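Local coordinates for protein beta-porphyranase B (Bacteroides plebeius, PDB 4AWD) that hydrolyses the sulfated red-algal polysaccharide porphyran at its beta-D-galactose-(1->4)-alpha-L-galactose-6-sulfate linkages, releasing mostly a sulfated disaccharide, at residues I98-L103 against I284-Y289; L153-V158 against F276-F281; K170-Q175 against Q212-K217; I180-I185 against D234-D239. All blocks are in the same frame, centred on the assembly; numbering follows the deposited sequence.

Contact 1. Residues I98-L103 against I284-Y289; sequences IINTVL and IVTETY
Ile-98 of strand 95-107 packs against Ile-284 and Thr-286, where strand 281-285 runs out into a loop. The apolar part rests on the two branches of Ile-98. CD1 of Ile-98 ends one branch and lies 3.9 Å from CG2 of Ile-284, the two side chains meeting at a slant. The same CD1 of Ile-98 is 3.5 Å from the carbonyl O of Ile-284. The other branch, CG2 of Ile-98, meets CB of Thr-286 at 3.6 Å. CG1 of Ile-98 stands anti to the carbonyl carbon (chi1 -53°), which sends CD1 toward Ile-284 and leaves CG2 for the threonine. Tyr-311 of strand 308-321 touches both isoleucines.

The polar part runs through water. Asn-100 and Thr-286 approach from opposite directions, and water 1 joins them. It accepts from ND2 of Asn-100 at 2.9 Å and lies 3.0 Å from OG1 of Thr-286. The amide oxygen of Asn-100 is modelled too near the methyl of Thr-286 to be trusted, so the exact amide position is doubtful.

Beyond the touching residues, the 284-289 segment enters the probable substrate site. Glu-287, a substrate-binding residue by similarity, forms a salt bridge with Arg-79, and the hydroxyl of Tyr-289 hydrogen-bonds Glu-181, the probable proton donor.

The contact joins strand 95-107 to the end of strand 281-285, just ahead of Glu-287, within the buried interior of the GH16 domain. Apolar contacts carry its dry side, and one water carries its polar side.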
loop_
_atom_site.group_PDB
_atom_site.type_symbol
_atom_site.label_atom_id
_atom_site.label_comp_id
_atom_site.label_asym_id
_atom_site.label_seq_id
_atom_site.Cartn_x
_atom_site.Cartn_y
_atom_site.Cartn_z
ATOM N N ILE A 98 7.684 -1.022 10.901
ATOM C CA ILE A 98 6.814 0.113 11.200
ATOM C C ILE A 98 6.024 -0.197 12.459
ATOM O O ILE A 98 5.125 -1.033 12.433
ATOM C CB ILE A 98 5.853 0.488 10.038
ATOM C CG1 ILE A 98 6.623 0.695 8.712
ATOM C CG2 ILE A 98 5.088 1.753 10.415
ATOM C CD1 ILE A 98 5.718 0.962 7.476
ATOM N N ILE A 99 6.381 0.461 13.558
ATOM C CA ILE A 99 5.775 0.171 14.860
ATOM C C ILE A 99 4.666 1.176 15.163
ATOM O O ILE A 99 4.774 2.360 14.802
ATOM C CB ILE A 99 6.850 0.090 16.012
ATOM C CG1 ILE A 99 6.260 -0.537 17.287
ATOM C CG2 ILE A 99 7.537 1.457 16.274
ATOM C CD1 ILE A 99 7.282 -0.802 18.429
ATOM N N ASN A 100 3.592 0.694 15.792
ATOM C CA ASN A 100 2.507 1.558 16.282
ATOM C C ASN A 100 2.671 1.855 17.763
ATOM O O ASN A 100 2.844 0.941 18.569
ATOM C CB ASN A 100 1.145 0.907 16.043
ATOM C CG ASN A 100 0.989 0.413 14.638
ATOM O OD1 ASN A 100 1.198 1.164 13.694
ATOM N ND2 ASN A 100 0.652 -0.863 14.486
ATOM N N THR A 101 2.630 3.134 18.116
ATOM C CA THR A 101 2.875 3.555 19.488
ATOM C C THR A 101 1.806 4.539 19.927
ATOM O O THR A 101 1.149 5.168 19.091
ATOM C CB THR A 101 4.243 4.252 19.629
ATOM O OG1 THR A 101 4.259 5.433 18.807
ATOM C CG2 THR A 101 5.396 3.307 19.225
ATOM N N VAL A 102 1.639 4.658 21.239
ATOM C CA VAL A 102 0.912 5.762 21.844
ATOM C C VAL A 102 1.608 7.074 21.464
ATOM O O VAL A 102 2.826 7.181 21.546
ATOM C CB VAL A 102 0.874 5.584 23.392
ATOM C CG1 VAL A 102 0.386 6.827 24.086
ATOM C CG2 VAL A 102 -0.005 4.379 23.760
ATOM N N LEU A 103 0.847 8.064 21.016
ATOM C CA LEU A 103 1.433 9.367 20.729
ATOM C C LEU A 103 1.205 10.298 21.902
ATOM O O LEU A 103 0.071 10.560 22.270
ATOM C CB LEU A 103 0.840 9.979 19.455
ATOM C CG LEU A 103 1.443 11.345 19.113
ATOM C CD1 LEU A 103 2.941 11.235 18.856
ATOM C CD2 LEU A 103 0.747 11.932 17.939
ATOM N N ILE A 284 4.162 2.682 2.002
ATOM C CA ILE A 284 4.153 1.582 2.951
ATOM C C ILE A 284 3.622 2.149 4.265
ATOM O O ILE A 284 4.285 2.945 4.907
ATOM C CB ILE A 284 5.549 0.923 3.115
ATOM C CG1 ILE A 284 6.208 0.691 1.747
ATOM C CG2 ILE A 284 5.410 -0.396 3.877
ATOM C CD1 ILE A 284 7.637 0.139 1.780
ATOM N N VAL A 285 2.415 1.746 4.643
ATOM C CA VAL A 285 1.634 2.518 5.608
ATOM C C VAL A 285 0.976 1.687 6.712
ATOM O O VAL A 285 0.465 0.599 6.481
ATOM C CB VAL A 285 0.541 3.341 4.885
ATOM C CG1 VAL A 285 -0.409 3.982 5.873
ATOM C CG2 VAL A 285 1.181 4.402 4.005
ATOM N N THR A 286 0.963 2.269 7.901
ATOM C CA THR A 286 0.345 1.705 9.092
ATOM C C THR A 286 -0.727 2.709 9.563
ATOM O O THR A 286 -0.411 3.840 9.948
ATOM C CB THR A 286 1.464 1.485 10.137
ATOM O OG1 THR A 286 1.769 0.081 10.230
ATOM C CG2 THR A 286 1.100 2.034 11.441
ATOM N N GLU A 287 -2.007 2.327 9.486
ATOM C CA GLU A 287 -3.052 3.323 9.679
ATOM C C GLU A 287 -4.228 2.845 10.485
ATOM O O GLU A 287 -4.347 1.665 10.893
ATOM C CB GLU A 287 -3.562 3.855 8.337
ATOM C CG GLU A 287 -4.780 3.123 7.795
ATOM C CD GLU A 287 -4.714 2.970 6.282
ATOM O OE1 GLU A 287 -3.865 2.174 5.820
ATOM O OE2 GLU A 287 -5.493 3.653 5.567
ATOM N N THR A 288 -5.095 3.790 10.781
ATOM C CA THR A 288 -6.274 3.474 11.537
ATOM C C THR A 288 -7.484 3.728 10.570
ATOM O O THR A 288 -7.431 4.623 9.690
ATOM C CB THR A 288 -6.176 4.276 12.904
ATOM O OG1 THR A 288 -6.710 3.536 14.015
ATOM C CG2 THR A 288 -6.765 5.569 12.817
ATOM N N TYR A 289 -8.516 2.870 10.670
ATOM C CA TYR A 289 -9.716 2.936 9.794
ATOM C C TYR A 289 -10.960 3.318 10.585
ATOM O O TYR A 289 -11.129 2.864 11.719
ATOM C CB TYR A 289 -10.025 1.579 9.198
ATOM C CG TYR A 289 -9.032 1.009 8.213
ATOM C CD1 TYR A 289 -8.829 1.599 6.965
ATOM C CD2 TYR A 289 -8.349 -0.171 8.507
ATOM C CE1 TYR A 289 -7.943 1.050 6.053
ATOM C CE2 TYR A 289 -7.465 -0.719 7.619
ATOM C CZ TYR A 289 -7.259 -0.116 6.389
ATOM O OH TYR A 289 -6.374 -0.698 5.502
HETATM O O HOH W 1 0.275 -2.035 11.808
#

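Contact 2. Residues L153-V158 against F276-F281; sequences LSNRPV and FDRPMF
Arg-278 reaches across to the 153-158 segment and grips the carbonyl O of Arg-156 end-on. NH2 of Arg-278 donates to Arg-156 O at 2.8 Å and NH1 at 3.1 Å, near the guanidinium plane. The chain bends at chi3 (54°), turning the group back between two neighbours. The amide of Asn-155 stacks on one face, its plane 6° from the guanidinium. CG2 of Val-158 sits over the opposite face, 3.6 Å from CZ of Arg-278.

The carbonyl O of Pro-279 accepts from ND2 of Asn-155 at 3.1 Å, the donor above the carbonyl plane. OD1 of the same amide takes the backbone N-H of Gln-175.

SD of Met-280 lies 3.5 Å from CB of Leu-153.

Phe-281 N donates to Ser-154 O at 2.8 Å, and Phe-281 O receives Ser-154 N at 3.0 Å, an antiparallel hydrogen-bonded pair. One ring face lies over Ser-154 O; Tyr-74 stacks on the ring.

This belongs to the pairing of strands 149-163 and 281-285 in the GH16 fold. The side chain of Ser-154 comes about 4 Å from that of Glu-176, the probable nucleophile. Asn-155, held at both ends of its amide, makes a fixed platform for Arg-278.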
loop_
_atom_site.group_PDB
_atom_site.type_symbol
_atom_site.label_atom_id
_atom_site.label_comp_id
_atom_site.label_asym_id
_atom_site.label_seq_id
_atom_site.Cartn_x
_atom_site.Cartn_y
_atom_site.Cartn_z
ATOM N N LEU A 153 0.784 1.444 -4.033
ATOM C CA LEU A 153 1.332 2.505 -4.871
ATOM C C LEU A 153 0.253 3.555 -5.122
ATOM O O LEU A 153 -0.948 3.244 -5.116
ATOM C CB LEU A 153 1.839 1.956 -6.212
ATOM C CG LEU A 153 3.020 0.975 -6.185
ATOM C CD1 LEU A 153 2.504 -0.402 -5.885
ATOM C CD2 LEU A 153 3.764 0.955 -7.493
ATOM N N SER A 154 0.697 4.791 -5.344
ATOM C CA SER A 154 -0.194 5.912 -5.523
ATOM C C SER A 154 0.511 7.002 -6.299
ATOM O O SER A 154 1.743 7.012 -6.394
ATOM C CB SER A 154 -0.585 6.468 -4.152
ATOM O OG SER A 154 -1.778 7.218 -4.222
ATOM N N ASN A 155 -0.272 7.930 -6.837
ATOM C CA ASN A 155 0.280 9.149 -7.389
ATOM C C ASN A 155 -0.553 10.372 -6.999
ATOM O O ASN A 155 -1.596 10.250 -6.360
ATOM C CB ASN A 155 0.490 9.037 -8.907
ATOM C CG ASN A 155 -0.803 8.766 -9.673
ATOM O OD1 ASN A 155 -1.889 9.110 -9.226
ATOM N ND2 ASN A 155 -0.676 8.163 -10.839
ATOM N N ARG A 156 -0.066 11.548 -7.370
ATOM C CA ARG A 156 -0.711 12.795 -7.014
ATOM C C ARG A 156 -1.673 13.261 -8.101
ATOM O O ARG A 156 -1.537 12.876 -9.258
ATOM C CB ARG A 156 0.342 13.844 -6.730
ATOM C CG ARG A 156 1.170 13.483 -5.521
ATOM C CD ARG A 156 2.501 14.152 -5.618
ATOM N NE ARG A 156 2.459 15.537 -5.151
ATOM C CZ ARG A 156 3.373 16.456 -5.451
ATOM N NH1 ARG A 156 4.411 16.151 -6.244
ATOM N NH2 ARG A 156 3.240 17.684 -4.962
ATOM N N PRO A 157 -2.672 14.065 -7.721
ATOM C CA PRO A 157 -3.706 14.477 -8.666
ATOM C C PRO A 157 -3.188 15.380 -9.778
ATOM O O PRO A 157 -2.313 16.198 -9.559
ATOM C CB PRO A 157 -4.724 15.222 -7.785
ATOM C CG PRO A 157 -4.023 15.532 -6.520
ATOM C CD PRO A 157 -2.969 14.499 -6.342
ATOM N N VAL A 158 -3.731 15.193 -10.972
ATOM C CA VAL A 158 -3.364 15.978 -12.139
ATOM C C VAL A 158 -4.617 16.714 -12.599
ATOM O O VAL A 158 -5.705 16.120 -12.685
ATOM C CB VAL A 158 -2.791 15.061 -13.265
ATOM C CG1 VAL A 158 -3.023 15.644 -14.654
ATOM C CG2 VAL A 158 -1.311 14.795 -13.034
ATOM N N PHE A 276 -4.943 3.588 -15.781
ATOM C CA PHE A 276 -3.652 3.439 -15.090
ATOM C C PHE A 276 -2.430 3.727 -15.964
ATOM O O PHE A 276 -1.398 3.066 -15.844
ATOM C CB PHE A 276 -3.541 2.078 -14.379
ATOM C CG PHE A 276 -4.193 2.053 -13.017
ATOM C CD1 PHE A 276 -5.346 2.795 -12.761
ATOM C CD2 PHE A 276 -3.666 1.275 -11.995
ATOM C CE1 PHE A 276 -5.947 2.774 -11.509
ATOM C CE2 PHE A 276 -4.259 1.252 -10.738
ATOM C CZ PHE A 276 -5.404 2.010 -10.496
ATOM N N ASP A 277 -2.554 4.743 -16.819
ATOM C CA ASP A 277 -1.470 5.145 -17.712
ATOM C C ASP A 277 -0.469 6.123 -17.078
ATOM O O ASP A 277 0.313 6.758 -17.784
ATOM C CB ASP A 277 -2.017 5.711 -19.033
ATOM C CG ASP A 277 -2.901 6.943 -18.841
ATOM O OD1 ASP A 277 -2.960 7.504 -17.713
ATOM O OD2 ASP A 277 -3.564 7.341 -19.843
ATOM N N ARG A 278 -0.499 6.244 -15.756
ATOM C CA ARG A 278 0.425 7.129 -15.060
ATOM C C ARG A 278 1.251 6.383 -14.008
ATOM O O ARG A 278 0.707 5.572 -13.246
ATOM C CB ARG A 278 -0.326 8.265 -14.381
ATOM C CG ARG A 278 -0.832 9.368 -15.284
ATOM C CD ARG A 278 -1.537 10.402 -14.406
ATOM N NE ARG A 278 -0.636 10.827 -13.331
ATOM C CZ ARG A 278 -1.020 11.312 -12.152
ATOM N NH1 ARG A 278 -2.313 11.458 -11.854
ATOM N NH2 ARG A 278 -0.094 11.662 -11.272
ATOM N N PRO A 279 2.562 6.682 -13.937
ATOM C CA PRO A 279 3.430 6.041 -12.945
ATOM C C PRO A 279 3.087 6.463 -11.500
ATOM O O PRO A 279 2.315 7.421 -11.289
ATOM C CB PRO A 279 4.815 6.540 -13.344
ATOM C CG PRO A 279 4.546 7.925 -13.917
ATOM C CD PRO A 279 3.263 7.754 -14.682
ATOM N N MET A 280 3.656 5.751 -10.524
ATOM C CA MET A 280 3.337 5.960 -9.108
ATOM C C MET A 280 4.563 5.907 -8.212
ATOM O O MET A 280 5.649 5.454 -8.626
ATOM C CB MET A 280 2.353 4.887 -8.619
ATOM C CG MET A 280 0.953 4.975 -9.191
ATOM S SD MET A 280 -0.098 3.606 -8.634
ATOM C CE MET A 280 -1.519 3.896 -9.677
ATOM N N PHE A 281 4.380 6.355 -6.972
ATOM C CA PHE A 281 5.332 6.065 -5.896
ATOM C C PHE A 281 4.845 4.888 -5.049
ATOM O O PHE A 281 3.661 4.540 -5.086
ATOM C CB PHE A 281 5.620 7.310 -5.033
ATOM C CG PHE A 281 4.395 7.999 -4.492
ATOM C CD1 PHE A 281 3.814 7.587 -3.299
ATOM C CD2 PHE A 281 3.854 9.094 -5.149
ATOM C CE1 PHE A 281 2.692 8.240 -2.787
ATOM C CE2 PHE A 281 2.737 9.752 -4.655
ATOM C CZ PHE A 281 2.157 9.327 -3.471
#

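Contact 3. Residues K170-Q175 against Q212-K217; sequences KTWSSQ and QEQGGK
Trp-172 and Gln-214 meet at a slant, with the indole and amide planes almost perpendicular (88°). The glutamine comes to the edge of the six-membered ring. CD of Gln-214 lies 3.6 Å from CH2 of Trp-172, and CB of Gln-214 3.7 Å from CZ3 of the same indole. CG of Gln-214 stands anti to the backbone N (chi1 -164°), and the extended chain follows that edge.

Gln-214 also lies beside Lys-170, both side chains pointing the same way. OE1 of Gln-214 is 3.3 Å from CB of Lys-170. Two waters bridge the pair. Water 2 accepts from the backbone N of Lys-170 and donates to OE1, while water 3 accepts from Lys-170 NZ and from Gln-214 NE2.

On the other sheet face, Thr-171 and Glu-213 run side by side, with CG2 of the threonine 3.7 Å from CG of the glutamate. Their polar ends have other partners, Lys-160 O for Thr-171 OG1 and Tyr-211 OH for Glu-213 OE2.

The backbones pair antiparallel. Trp-172 N donates to Gln-212 O at 2.8 Å, and Gln-212 N to Trp-172 O at 3.0 Å. Gln-214 N adds a bond to Lys-170 O at 2.8 Å. A type II turn, Glu-213 to Gly-216, closes the hairpin with strand 219-221, away from the substrate site.

Backbone bonds set the register, while long Gln-214 and two waters tie the turn to strand 168-182.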
loop_
_atom_site.group_PDB
_atom_site.type_symbol
_atom_site.label_atom_id
_atom_site.label_comp_id
_atom_site.label_asym_id
_atom_site.label_seq_id
_atom_site.Cartn_x
_atom_site.Cartn_y
_atom_site.Cartn_z
ATOM N N LYS A 170 -12.579 23.033 -13.750
ATOM C CA LYS A 170 -11.387 22.296 -13.373
ATOM C C LYS A 170 -11.785 20.918 -12.839
ATOM O O LYS A 170 -12.748 20.778 -12.064
ATOM C CB LYS A 170 -10.561 23.067 -12.335
ATOM C CG LYS A 170 -9.905 24.340 -12.874
ATOM C CD LYS A 170 -8.990 24.971 -11.838
ATOM C CE LYS A 170 -8.463 26.326 -12.291
ATOM N NZ LYS A 170 -7.616 26.928 -11.233
ATOM N N THR A 171 -11.047 19.903 -13.283
ATOM C CA THR A 171 -11.176 18.557 -12.736
ATOM C C THR A 171 -9.812 17.986 -12.336
ATOM O O THR A 171 -8.770 18.409 -12.847
ATOM C CB THR A 171 -11.877 17.593 -13.719
ATOM O OG1 THR A 171 -10.948 17.163 -14.721
ATOM C CG2 THR A 171 -13.070 18.258 -14.376
ATOM N N TRP A 172 -9.830 17.024 -11.416
ATOM C CA TRP A 172 -8.616 16.349 -10.990
ATOM C C TRP A 172 -8.818 14.850 -10.944
ATOM O O TRP A 172 -9.888 14.380 -10.565
ATOM C CB TRP A 172 -8.162 16.843 -9.622
ATOM C CG TRP A 172 -7.868 18.310 -9.590
ATOM C CD1 TRP A 172 -6.663 18.927 -9.843
ATOM C CD2 TRP A 172 -8.795 19.348 -9.283
ATOM N NE1 TRP A 172 -6.795 20.285 -9.710
ATOM C CE2 TRP A 172 -8.094 20.573 -9.373
ATOM C CE3 TRP A 172 -10.157 19.364 -8.943
ATOM C CZ2 TRP A 172 -8.711 21.806 -9.127
ATOM C CZ3 TRP A 172 -10.772 20.590 -8.706
ATOM C CH2 TRP A 172 -10.045 21.795 -8.793
ATOM N N SER A 173 -7.776 14.122 -11.338
ATOM C CA SER A 173 -7.733 12.676 -11.200
ATOM C C SER A 173 -6.378 12.192 -10.680
ATOM O O SER A 173 -5.350 12.849 -10.866
ATOM C CB SER A 173 -8.075 11.994 -12.527
ATOM O OG SER A 173 -7.060 12.227 -13.495
ATOM N N SER A 174 -6.408 11.053 -9.998
ATOM C CA SER A 174 -5.206 10.331 -9.596
ATOM C C SER A 174 -5.547 8.850 -9.491
ATOM O O SER A 174 -6.707 8.467 -9.644
ATOM C CB SER A 174 -4.647 10.854 -8.275
ATOM O OG SER A 174 -5.526 10.597 -7.196
ATOM N N GLN A 175 -4.537 8.016 -9.268
ATOM C CA GLN A 175 -4.754 6.580 -9.155
ATOM C C GLN A 175 -4.037 6.014 -7.937
ATOM O O GLN A 175 -3.123 6.630 -7.393
ATOM C CB GLN A 175 -4.326 5.839 -10.429
ATOM C CG GLN A 175 -5.055 6.269 -11.698
ATOM C CD GLN A 175 -4.466 7.541 -12.314
ATOM O OE1 GLN A 175 -3.254 7.675 -12.458
ATOM N NE2 GLN A 175 -5.334 8.478 -12.672
ATOM N N GLN A 212 -12.644 14.143 -9.458
ATOM C CA GLN A 212 -13.285 15.282 -8.831
ATOM C C GLN A 212 -13.390 16.475 -9.771
ATOM O O GLN A 212 -12.427 16.842 -10.441
ATOM C CB GLN A 212 -12.504 15.688 -7.585
ATOM C CG GLN A 212 -13.194 16.746 -6.743
ATOM C CD GLN A 212 -12.372 17.155 -5.557
ATOM O OE1 GLN A 212 -11.165 16.926 -5.513
ATOM N NE2 GLN A 212 -13.021 17.766 -4.581
ATOM N N GLU A 213 -14.574 17.077 -9.799
ATOM C CA GLU A 213 -14.809 18.339 -10.494
ATOM C C GLU A 213 -14.849 19.442 -9.449
ATOM O O GLU A 213 -15.313 19.218 -8.319
ATOM C CB GLU A 213 -16.117 18.283 -11.278
ATOM C CG GLU A 213 -16.064 17.313 -12.451
ATOM C CD GLU A 213 -17.409 17.094 -13.132
ATOM O OE1 GLU A 213 -18.409 17.729 -12.722
ATOM O OE2 GLU A 213 -17.462 16.279 -14.079
ATOM N N GLN A 214 -14.349 20.625 -9.812
ATOM C CA GLN A 214 -14.279 21.740 -8.866
ATOM C C GLN A 214 -15.663 22.142 -8.344
ATOM O O GLN A 214 -16.583 22.423 -9.120
ATOM C CB GLN A 214 -13.558 22.940 -9.473
ATOM C CG GLN A 214 -13.112 23.977 -8.440
ATOM C CD GLN A 214 -11.960 24.819 -8.938
ATOM O OE1 GLN A 214 -11.864 25.098 -10.138
ATOM N NE2 GLN A 214 -11.072 25.228 -8.024
ATOM N N GLY A 215 -15.784 22.153 -7.019
ATOM C CA GLY A 215 -17.056 22.398 -6.346
ATOM C C GLY A 215 -17.770 21.103 -5.986
ATOM O O GLY A 215 -18.637 21.092 -5.101
ATOM N N GLY A 216 -17.409 20.016 -6.673
ATOM C CA GLY A 216 -18.024 18.715 -6.441
ATOM C C GLY A 216 -17.273 17.903 -5.405
ATOM O O GLY A 216 -16.265 18.355 -4.858
ATOM N N LYS A 217 -17.758 16.698 -5.135
ATOM C CA LYS A 217 -17.092 15.824 -4.171
ATOM C C LYS A 217 -16.020 14.976 -4.862
ATOM O O LYS A 217 -16.068 14.775 -6.072
ATOM C CB LYS A 217 -18.112 14.935 -3.449
HETATM O O HOH W 2 -13.896 24.958 -11.922
HETATM O O HOH W 3 -8.789 27.199 -8.708
#

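Contact 4. Residues I180-I185 against D234-D239; sequences IETMGI and DPSAED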
loop_
_atom_site.group_PDB
_atom_site.type_symbol
_atom_site.label_atom_id
_atom_site.label_comp_id
_atom_site.label_asym_id
_atom_site.label_seq_id
_atom_site.Cartn_x
_atom_site.Cartn_y
_atom_site.Cartn_z
ATOM N N ILE A 180 -1.831 -4.948 -0.849
ATOM C CA ILE A 180 -2.449 -5.585 0.315
ATOM C C ILE A 180 -2.843 -4.578 1.376
ATOM O O ILE A 180 -2.081 -3.654 1.682
ATOM C CB ILE A 180 -1.554 -6.723 0.937
ATOM C CG1 ILE A 180 -2.289 -7.458 2.072
ATOM C CG2 ILE A 180 -0.162 -6.180 1.400
ATOM C CD1 ILE A 180 -3.559 -8.219 1.624
ATOM N N GLU A 181 -4.048 -4.765 1.912
ATOM C CA GLU A 181 -4.462 -4.199 3.194
ATOM C C GLU A 181 -4.878 -5.358 4.089
ATOM O O GLU A 181 -5.613 -6.232 3.650
ATOM C CB GLU A 181 -5.662 -3.262 3.019
ATOM C CG GLU A 181 -5.454 -2.065 2.113
ATOM C CD GLU A 181 -6.707 -1.229 1.975
ATOM O OE1 GLU A 181 -7.080 -0.543 2.958
ATOM O OE2 GLU A 181 -7.340 -1.258 0.894
ATOM N N THR A 182 -4.378 -5.398 5.326
ATOM C CA THR A 182 -4.940 -6.272 6.375
ATOM C C THR A 182 -4.772 -5.564 7.708
ATOM O O THR A 182 -4.136 -4.501 7.761
ATOM C CB THR A 182 -4.187 -7.572 6.565
ATOM O OG1 THR A 182 -2.818 -7.359 6.217
ATOM C CG2 THR A 182 -4.776 -8.682 5.773
ATOM N N MET A 183 -5.325 -6.150 8.765
ATOM C CA MET A 183 -4.912 -5.847 10.125
ATOM C C MET A 183 -4.857 -7.181 10.863
ATOM O O MET A 183 -5.527 -8.126 10.455
ATOM C CB MET A 183 -5.860 -4.852 10.814
ATOM C CG MET A 183 -7.291 -5.319 10.988
ATOM S SD MET A 183 -8.330 -4.110 11.843
ATOM C CE MET A 183 -8.427 -2.768 10.647
ATOM N N GLY A 184 -4.062 -7.261 11.923
ATOM C CA GLY A 184 -3.855 -8.531 12.584
ATOM C C GLY A 184 -5.001 -8.998 13.460
ATOM O O GLY A 184 -5.218 -10.211 13.607
ATOM N N ILE A 185 -5.705 -8.047 14.075
ATOM C CA ILE A 185 -6.843 -8.354 14.953
ATOM C C ILE A 185 -8.127 -7.726 14.409
ATOM O O ILE A 185 -8.124 -6.568 13.971
ATOM C CB ILE A 185 -6.636 -7.821 16.400
ATOM C CG1 ILE A 185 -5.377 -8.422 17.046
ATOM C CG2 ILE A 185 -7.903 -8.071 17.248
ATOM C CD1 ILE A 185 -4.937 -7.717 18.366
ATOM N N ASP A 234 -3.877 -16.535 4.636
ATOM C CA ASP A 234 -3.592 -16.990 5.994
ATOM C C ASP A 234 -3.620 -15.802 6.953
ATOM O O ASP A 234 -3.423 -14.670 6.518
ATOM C CB ASP A 234 -2.227 -17.672 6.039
ATOM C CG ASP A 234 -2.130 -18.826 5.077
ATOM O OD1 ASP A 234 -2.788 -19.863 5.315
ATOM O OD2 ASP A 234 -1.394 -18.698 4.082
ATOM N N PRO A 235 -3.854 -16.055 8.264
ATOM C CA PRO A 235 -3.920 -14.938 9.229
ATOM C C PRO A 235 -2.684 -14.025 9.104
ATOM O O PRO A 235 -1.550 -14.484 9.277
ATOM C CB PRO A 235 -3.988 -15.647 10.588
ATOM C CG PRO A 235 -4.562 -16.996 10.289
ATOM C CD PRO A 235 -4.020 -17.364 8.933
ATOM N N SER A 236 -2.908 -12.757 8.768
ATOM C CA SER A 236 -1.819 -11.888 8.317
ATOM C C SER A 236 -0.742 -11.623 9.380
ATOM O O SER A 236 0.415 -11.407 9.047
ATOM C CB SER A 236 -2.368 -10.581 7.751
ATOM O OG SER A 236 -3.183 -9.933 8.705
ATOM N N ALA A 237 -1.127 -11.679 10.651
ATOM C CA ALA A 237 -0.203 -11.416 11.765
ATOM C C ALA A 237 0.602 -12.628 12.239
ATOM O O ALA A 237 1.552 -12.482 13.007
ATOM C CB ALA A 237 -0.953 -10.808 12.929
ATOM N N GLU A 238 0.232 -13.821 11.790
ATOM C CA GLU A 238 0.887 -15.037 12.287
ATOM C C GLU A 238 2.185 -15.367 11.559
ATOM O O GLU A 238 3.030 -16.098 12.087
ATOM C CB GLU A 238 -0.051 -16.253 12.242
ATOM C CG GLU A 238 -1.375 -16.124 13.030
ATOM C CD GLU A 238 -1.243 -15.513 14.437
ATOM O OE1 GLU A 238 -0.148 -15.548 15.050
ATOM O OE2 GLU A 238 -2.266 -14.982 14.939
ATOM N N ASP A 239 2.345 -14.852 10.347
ATOM C CA ASP A 239 3.518 -15.205 9.574
ATOM C C ASP A 239 3.761 -14.270 8.407
ATOM O O ASP A 239 2.907 -13.453 8.038
ATOM C CB ASP A 239 3.407 -16.655 9.073
ATOM C CG ASP A 239 4.749 -17.369 9.038
ATOM O OD1 ASP A 239 5.815 -16.719 9.195
ATOM O OD2 ASP A 239 4.729 -18.601 8.843
HETATM O O HOH W 4 -3.902 -12.154 12.149
#
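Gly-184 and Ala-237 bring the two backbones closest, with CA atoms 4.7 Å apart, just past the end of strand 168-182 and beside a short turn of helical backbone angles at 236-238. Water 4 joins the chains there. It donates to the carbonyl O of Gly-184 at 2.8 Å and accepts from the N of Ala-237 at 3.2 Å.

The methyl of Ala-237 rests on Gly-184, with CB of Ala-237 3.7 Å from CA of Gly-184. Gly-184 presents only its CA here, which lets the methyl come in close. Leu-144 touches Ala-237 as well.

Ser-236 packs against Thr-182. OG of Ser-236 lies 3.3 Å from CB of Thr-182, and CB of Ser-236 lies 3.6 Å from both OG1 and CG2 of Thr-182. The serine thus meets the fork of the threonine rather than one arm. OG of Ser-236 sits between its own backbone N and carbonyl carbon (chi1 56°), which turns it toward the threonine. OG of Ser-236 also comes within 3.4 Å of Met-183 O, but the angle is too poor for a hydrogen bond. Met-140 of strand 134-141 packs on Thr-182, and Tyr-243 of strand 241-249 touches Ser-236.

Thr-182 directly follows Glu-181, the proton donor by similarity, and points toward the 234-239 loop. Strand 168-182 carries both probable catalytic glutamates, Glu-176 and Glu-181, and is part of the GH16 beta-jelly-roll. Here the 234-239 loop packs against the residues just after Glu-181.

Overall arrangement
From the N terminus, strand 95-107 supplies the first half of contact 1, whose loop closes only at 284-289 and encloses the other three contacts. Contact 2 opens on strand 149-163 and closes at 276-281, just ahead of contact 1's second segment. Contacts 3 and 4 nest inside it. They cross, since contact 3 closes at 212-217, after contact 4 has opened at 180-185 and before it closes at 234-239. Contact 3 ties strand 168-182 to the end of strand 204-213, while contact 4 ties its far end to the loop before strand 241-249. Contacts 2 and 3 touch through neighbouring strands 149-163 and 168-182. Contacts 1 and 4 meet at the probable active site.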